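Local coordinates for conjugal transfer protein-like C-terminal domain-containing protein (Enterococcus faecalis, PDB 4EC6) that probably serves as a VirB8-like membrane component of the type IV secretion machinery that transfers a Gram-positive conjugative plasmid between cells, at residues A[65-70]-A[83-88]; A[137-142]-A[148-153]. All coordinates share one frame; numbering follows the deposited sequence.

Contact 1 of 2, residues A[65-70]-A[83-88]; sequences LTYYFS and RTYVSE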
loop_
_atom_site.group_PDB
_atom_site.type_symbol
_atom_site.label_atom_id
_atom_site.label_comp_id
_atom_site.label_asym_id
_atom_site.label_seq_id
_atom_site.Cartn_x
_atom_site.Cartn_y
_atom_site.Cartn_z
ATOM N N LEU A 65 3.849 -11.660 -6.419
ATOM C CA LEU A 65 5.253 -11.194 -6.357
ATOM C C LEU A 65 6.070 -11.772 -5.176
ATOM O O LEU A 65 7.261 -12.044 -5.277
ATOM C CB LEU A 65 5.331 -9.670 -6.377
ATOM C CG LEU A 65 5.049 -9.062 -7.741
ATOM C CD1 LEU A 65 4.836 -7.559 -7.694
ATOM C CD2 LEU A 65 6.212 -9.365 -8.642
ATOM N N THR A 66 5.399 -11.950 -4.048
ATOM C CA THR A 66 5.952 -12.601 -2.915
ATOM C C THR A 66 6.476 -14.007 -3.273
ATOM O O THR A 66 7.565 -14.370 -2.879
ATOM C CB THR A 66 4.853 -12.642 -1.871
ATOM O OG1 THR A 66 4.667 -11.300 -1.369
ATOM C CG2 THR A 66 5.218 -13.533 -0.752
ATOM N N TYR A 67 5.734 -14.803 -4.028
ATOM C CA TYR A 67 6.208 -16.119 -4.392
ATOM C C TYR A 67 7.207 -16.083 -5.577
ATOM O O TYR A 67 8.205 -16.775 -5.613
ATOM C CB TYR A 67 5.008 -17.044 -4.628
ATOM C CG TYR A 67 4.328 -17.339 -3.345
ATOM C CD1 TYR A 67 4.955 -18.170 -2.365
ATOM C CD2 TYR A 67 3.108 -16.757 -3.025
ATOM C CE1 TYR A 67 4.366 -18.431 -1.129
ATOM C CE2 TYR A 67 2.507 -17.004 -1.775
ATOM C CZ TYR A 67 3.152 -17.839 -0.853
ATOM O OH TYR A 67 2.570 -18.100 0.335
ATOM N N TYR A 68 6.959 -15.226 -6.525
ATOM C CA TYR A 68 7.827 -15.069 -7.637
ATOM C C TYR A 68 9.182 -14.597 -7.189
ATOM O O TYR A 68 10.169 -15.029 -7.733
ATOM C CB TYR A 68 7.217 -14.057 -8.599
ATOM C CG TYR A 68 7.972 -13.936 -9.885
ATOM C CD1 TYR A 68 8.010 -15.015 -10.807
ATOM C CD2 TYR A 68 8.623 -12.746 -10.207
ATOM C CE1 TYR A 68 8.715 -14.902 -11.993
ATOM C CE2 TYR A 68 9.336 -12.626 -11.386
ATOM C CZ TYR A 68 9.377 -13.690 -12.250
ATOM O OH TYR A 68 10.044 -13.512 -13.385
ATOM N N PHE A 69 9.244 -13.730 -6.179
ATOM C CA PHE A 69 10.556 -13.260 -5.710
ATOM C C PHE A 69 11.131 -14.099 -4.554
ATOM O O PHE A 69 12.141 -13.730 -3.964
ATOM C CB PHE A 69 10.557 -11.756 -5.374
ATOM C CG PHE A 69 10.777 -10.884 -6.571
ATOM C CD1 PHE A 69 12.071 -10.470 -6.933
ATOM C CD2 PHE A 69 9.710 -10.486 -7.352
ATOM C CE1 PHE A 69 12.275 -9.675 -8.049
ATOM C CE2 PHE A 69 9.913 -9.718 -8.479
ATOM C CZ PHE A 69 11.184 -9.321 -8.831
ATOM N N SER A 70 10.500 -15.228 -4.252
ATOM C CA SER A 70 10.995 -16.110 -3.241
ATOM C C SER A 70 12.416 -16.548 -3.608
ATOM O O SER A 70 12.794 -16.702 -4.794
ATOM C CB SER A 70 10.110 -17.328 -3.153
ATOM O OG SER A 70 10.860 -18.430 -2.634
ATOM N N ARG A 83 2.746 -22.032 -8.376
ATOM C CA ARG A 83 1.882 -22.737 -9.326
ATOM C C ARG A 83 0.451 -22.224 -9.397
ATOM O O ARG A 83 -0.050 -22.019 -10.497
ATOM C CB ARG A 83 1.949 -24.260 -9.101
ATOM C CG ARG A 83 1.134 -25.161 -10.035
ATOM C CD ARG A 83 0.660 -24.441 -11.305
ATOM N NE ARG A 83 1.488 -24.753 -12.441
ATOM C CZ ARG A 83 1.575 -24.065 -13.573
ATOM N NH1 ARG A 83 0.909 -22.934 -13.804
ATOM N NH2 ARG A 83 2.386 -24.558 -14.503
ATOM N N THR A 84 -0.197 -22.005 -8.245
ATOM C CA THR A 84 -1.608 -21.607 -8.205
ATOM C C THR A 84 -1.849 -20.242 -8.738
ATOM O O THR A 84 -2.937 -19.987 -9.152
ATOM C CB THR A 84 -2.238 -21.634 -6.806
ATOM O OG1 THR A 84 -1.428 -20.866 -5.889
ATOM C CG2 THR A 84 -2.373 -23.061 -6.297
ATOM N N TYR A 85 -0.841 -19.361 -8.681
ATOM C CA TYR A 85 -0.928 -18.003 -9.246
ATOM C C TYR A 85 -0.789 -17.942 -10.738
ATOM O O TYR A 85 -1.282 -17.006 -11.357
ATOM C CB TYR A 85 0.144 -17.104 -8.678
ATOM C CG TYR A 85 -0.021 -16.898 -7.235
ATOM C CD1 TYR A 85 -0.936 -15.967 -6.763
ATOM C CD2 TYR A 85 0.712 -17.637 -6.325
ATOM C CE1 TYR A 85 -1.120 -15.762 -5.419
ATOM C CE2 TYR A 85 0.498 -17.460 -4.971
ATOM C CZ TYR A 85 -0.422 -16.514 -4.539
ATOM O OH TYR A 85 -0.628 -16.305 -3.187
ATOM N N VAL A 86 -0.103 -18.915 -11.322
ATOM C CA VAL A 86 0.093 -18.898 -12.789
ATOM C C VAL A 86 -0.825 -19.810 -13.587
ATOM O O VAL A 86 -1.039 -20.954 -13.231
ATOM C CB VAL A 86 1.566 -19.119 -13.158
ATOM C CG1 VAL A 86 1.802 -18.821 -14.620
ATOM C CG2 VAL A 86 2.415 -18.184 -12.300
ATOM N N SER A 87 -1.401 -19.280 -14.659
ATOM C CA SER A 87 -2.151 -20.106 -15.584
ATOM C C SER A 87 -1.314 -21.315 -16.029
ATOM O O SER A 87 -0.125 -21.198 -16.311
ATOM C CB SER A 87 -2.610 -19.271 -16.777
ATOM O OG SER A 87 -2.990 -20.057 -17.884
ATOM N N GLU A 88 -1.974 -22.475 -16.110
ATOM C CA GLU A 88 -1.384 -23.700 -16.651
ATOM C C GLU A 88 -0.910 -23.529 -18.082
ATOM O O GLU A 88 -0.126 -24.309 -18.557
ATOM C CB GLU A 88 -2.378 -24.836 -16.619
ATOM C CG GLU A 88 -2.154 -25.882 -15.534
ATOM C CD GLU A 88 -2.812 -27.262 -15.835
ATOM O OE1 GLU A 88 -3.140 -27.599 -17.025
ATOM O OE2 GLU A 88 -2.964 -28.054 -14.868
#

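Contact 2 of 2, residues A[137-142]-A[148-153]; sequences TFEVEP and LVTTQP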
loop_
_atom_site.group_PDB
_atom_site.type_symbol
_atom_site.label_atom_id
_atom_site.label_comp_id
_atom_site.label_asym_id
_atom_site.label_seq_id
_atom_site.Cartn_x
_atom_site.Cartn_y
_atom_site.Cartn_z
ATOM N N THR A 137 6.411 -5.954 -15.084
ATOM C CA THR A 137 5.211 -5.996 -15.896
ATOM C C THR A 137 4.845 -7.486 -16.145
ATOM O O THR A 137 5.699 -8.336 -16.361
ATOM C CB THR A 137 5.513 -5.299 -17.226
ATOM O OG1 THR A 137 6.198 -4.095 -16.929
ATOM C CG2 THR A 137 4.261 -4.926 -18.002
ATOM N N PHE A 138 3.568 -7.802 -16.060
ATOM C CA PHE A 138 3.066 -9.107 -16.415
ATOM C C PHE A 138 1.553 -9.014 -16.654
ATOM O O PHE A 138 0.902 -8.073 -16.216
ATOM C CB PHE A 138 3.418 -10.137 -15.362
ATOM C CG PHE A 138 2.895 -9.844 -13.984
ATOM C CD1 PHE A 138 1.658 -10.359 -13.566
ATOM C CD2 PHE A 138 3.664 -9.128 -13.055
ATOM C CE1 PHE A 138 1.188 -10.127 -12.284
ATOM C CE2 PHE A 138 3.183 -8.906 -11.753
ATOM C CZ PHE A 138 1.952 -9.397 -11.364
ATOM N N GLU A 139 0.986 -9.963 -17.366
ATOM C CA GLU A 139 -0.478 -9.941 -17.552
ATOM C C GLU A 139 -1.244 -10.877 -16.629
ATOM O O GLU A 139 -0.694 -11.809 -16.090
ATOM C CB GLU A 139 -0.827 -10.141 -19.007
ATOM C CG GLU A 139 -0.075 -9.129 -19.806
ATOM C CD GLU A 139 -0.227 -9.335 -21.288
ATOM O OE1 GLU A 139 -1.215 -10.020 -21.707
ATOM O OE2 GLU A 139 0.662 -8.809 -22.023
ATOM N N VAL A 140 -2.524 -10.624 -16.490
ATOM C CA VAL A 140 -3.363 -11.244 -15.459
ATOM C C VAL A 140 -4.744 -11.379 -16.077
ATOM O O VAL A 140 -5.136 -10.517 -16.817
ATOM C CB VAL A 140 -3.418 -10.307 -14.249
ATOM C CG1 VAL A 140 -4.617 -10.562 -13.365
ATOM C CG2 VAL A 140 -2.160 -10.514 -13.445
ATOM N N GLU A 141 -5.433 -12.488 -15.852
ATOM C CA GLU A 141 -6.768 -12.708 -16.409
ATOM C C GLU A 141 -7.692 -13.180 -15.316
ATOM O O GLU A 141 -7.260 -13.843 -14.365
ATOM C CB GLU A 141 -6.744 -13.682 -17.574
ATOM C CG GLU A 141 -6.102 -13.103 -18.829
ATOM C CD GLU A 141 -5.856 -14.167 -19.905
ATOM O OE1 GLU A 141 -6.506 -15.246 -19.860
ATOM O OE2 GLU A 141 -4.978 -13.945 -20.785
ATOM N N PRO A 142 -8.958 -12.762 -15.382
ATOM C CA PRO A 142 -9.824 -13.187 -14.287
ATOM C C PRO A 142 -10.224 -14.624 -14.533
ATOM O O PRO A 142 -10.152 -15.100 -15.656
ATOM C CB PRO A 142 -11.036 -12.264 -14.414
ATOM C CG PRO A 142 -11.062 -11.844 -15.861
ATOM C CD PRO A 142 -9.604 -11.756 -16.258
ATOM N N LEU A 148 -5.465 -15.234 -12.660
ATOM C CA LEU A 148 -4.247 -15.963 -12.958
ATOM C C LEU A 148 -3.270 -15.059 -13.738
ATOM O O LEU A 148 -3.715 -14.216 -14.535
ATOM C CB LEU A 148 -4.555 -17.214 -13.736
ATOM C CG LEU A 148 -5.278 -18.386 -13.065
ATOM C CD1 LEU A 148 -5.888 -19.340 -14.081
ATOM C CD2 LEU A 148 -4.319 -19.120 -12.146
ATOM N N VAL A 149 -1.967 -15.194 -13.452
ATOM C CA VAL A 149 -0.914 -14.587 -14.254
ATOM C C VAL A 149 -0.822 -15.358 -15.595
ATOM O O VAL A 149 -0.864 -16.589 -15.591
ATOM C CB VAL A 149 0.463 -14.674 -13.527
ATOM C CG1 VAL A 149 1.596 -14.241 -14.431
ATOM C CG2 VAL A 149 0.463 -13.872 -12.231
ATOM N N THR A 150 -0.658 -14.657 -16.718
ATOM C CA THR A 150 -0.649 -15.300 -18.001
ATOM C C THR A 150 0.565 -14.991 -18.879
ATOM O O THR A 150 0.601 -15.389 -20.030
ATOM C CB THR A 150 -1.916 -14.932 -18.812
ATOM O OG1 THR A 150 -1.991 -13.502 -18.975
ATOM C CG2 THR A 150 -3.159 -15.400 -18.137
ATOM N N THR A 151 1.534 -14.221 -18.406
ATOM C CA THR A 151 2.802 -14.071 -19.142
ATOM C C THR A 151 3.939 -14.195 -18.134
ATOM O O THR A 151 3.722 -14.100 -16.930
ATOM C CB THR A 151 2.935 -12.719 -19.814
ATOM O OG1 THR A 151 2.754 -11.705 -18.820
ATOM C CG2 THR A 151 1.918 -12.546 -20.887
ATOM N N GLN A 152 5.150 -14.420 -18.607
ATOM C CA GLN A 152 6.264 -14.442 -17.678
ATOM C C GLN A 152 6.600 -12.966 -17.355
ATOM O O GLN A 152 6.641 -12.183 -18.255
ATOM C CB GLN A 152 7.447 -15.150 -18.302
ATOM C CG GLN A 152 8.634 -15.047 -17.366
ATOM C CD GLN A 152 9.824 -15.765 -17.866
ATOM O OE1 GLN A 152 10.106 -15.731 -19.051
ATOM N NE2 GLN A 152 10.549 -16.427 -16.967
ATOM N N PRO A 153 6.772 -12.584 -16.071
ATOM C CA PRO A 153 6.988 -11.164 -15.748
ATOM C C PRO A 153 8.247 -10.597 -16.410
ATOM O O PRO A 153 9.250 -11.290 -16.455
ATOM C CB PRO A 153 7.149 -11.191 -14.229
ATOM C CG PRO A 153 6.383 -12.371 -13.786
ATOM C CD PRO A 153 6.639 -13.399 -14.842
#

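Contact 1 of 2, residues A[65-70]-A[83-88]
Tyr67, in the last turn of helix 54-68, meets Tyr85, in the loop that follows helix 75-82, on the helical layer of the C-terminal, NTF2-like domain of the TraM protein. This single pair of rings makes the whole contact, which buries just 89 Å². From its CB, which points toward the helix, the side chain of Tyr85 carries CG beside the backbone N (chi1 -64°), and the CE2 side of its ring passes obliquely across the CD2-CE2 side of the Tyr67 ring. CD2 approaches first, 4.2 Å from Tyr67 CD2. The next atom, CE2, comes closest, at 3.3 Å from the same Tyr67 CD2. CZ follows at 3.8 Å from Tyr67 CD2, and the hydroxyl ends the row with OH 3.5 Å from Tyr67 CE2. The ring centroids lie 5.5 Å apart and the planes are turned by 27°. The two rings touch at their peripheries without overlapping face on face. Tyr85 also packs on Tyr63 and Phe64 in helix 54-68, and on Phe160 of the second subunit. Tyr85 is buried, while Tyr67 stays partly exposed. The helices are joined separately where Tyr68 O accepts a hydrogen bond from Tyr78 OH. Arg83 NH1 reaches back to the loop with two weak hydrogen bonds, 2.8 Å to Val86 O and 3.2 Å to Ser87 O.

Contact 2 of 2, residues A[137-142]-A[148-153]
The beta hairpin formed by strands 131-142 and 147-157 brings Glu141 against Leu148 and Val140 against Val149 near its turn, then meets a break in the second strand. Glu141 and Leu148 form an antiparallel hydrogen-bonded pair, with Glu141 N to Leu148 O and Leu148 N to Glu141 O both 2.8 Å long. Val140 and Val149 make the adjoining non-hydrogen-bonded pair. At Thr150 the regular ladder gives way. Thr150 N still reaches Glu139 O at 2.9 Å, but from well above the carbonyl plane, 47° out of it. The next bond is taken over by a side chain: Glu139 N donates to Thr151 OG1 at 2.9 Å and nearly straight (165°). A chi1 of 55° sets this hydroxyl between the Thr151 backbone N and carbonyl carbon, where it faces strand 131-142. Backbone hydrogen bonding resumes two residues out of step, between Thr137 and Lys154, and Pro153 CA adds a CA-H...O contact of 3.2 Å to Thr137 O.

The two carboxylate chains lie over the break. Glu141, extended beyond CG, crosses Thr150 at about a right angle, its CD 3.5 Å from Thr150 CG2, while Glu139 runs obliquely past the Thr151 methyl. On the other face Phe138 CE1 rests 3.8 Å from Val149 CG2, and Phe138 CB also meets Pro153. This apolar face is covered by helix 54-68: Phe64 packs on Phe138, Val149 and Pro153, and Ile57 on Val140. Strand 117-126 bonds to the far edge of 131-142 through Val119.

How the contacts relate
From the N terminus, the chain runs down helix 54-68, turns through helix 75-82 and comes back at Tyr85, where contact 1 closes this helical excursion. The sheet follows, and contact 2 closes its last hairpin, so the two loops stand in series and neither encloses the other. Their centres lie 10 Å apart, yet they join directly through the backbone. Tyr85 O to Val149 N and Ser87 N to Val149 O, both 2.9 Å, are probable hydrogen bonds that fasten the loop 83-88 to strand 147-157, the outermost on that side of the sheet within the chain. Helix 54-68 lies against both contacts, tying loop and hairpin together.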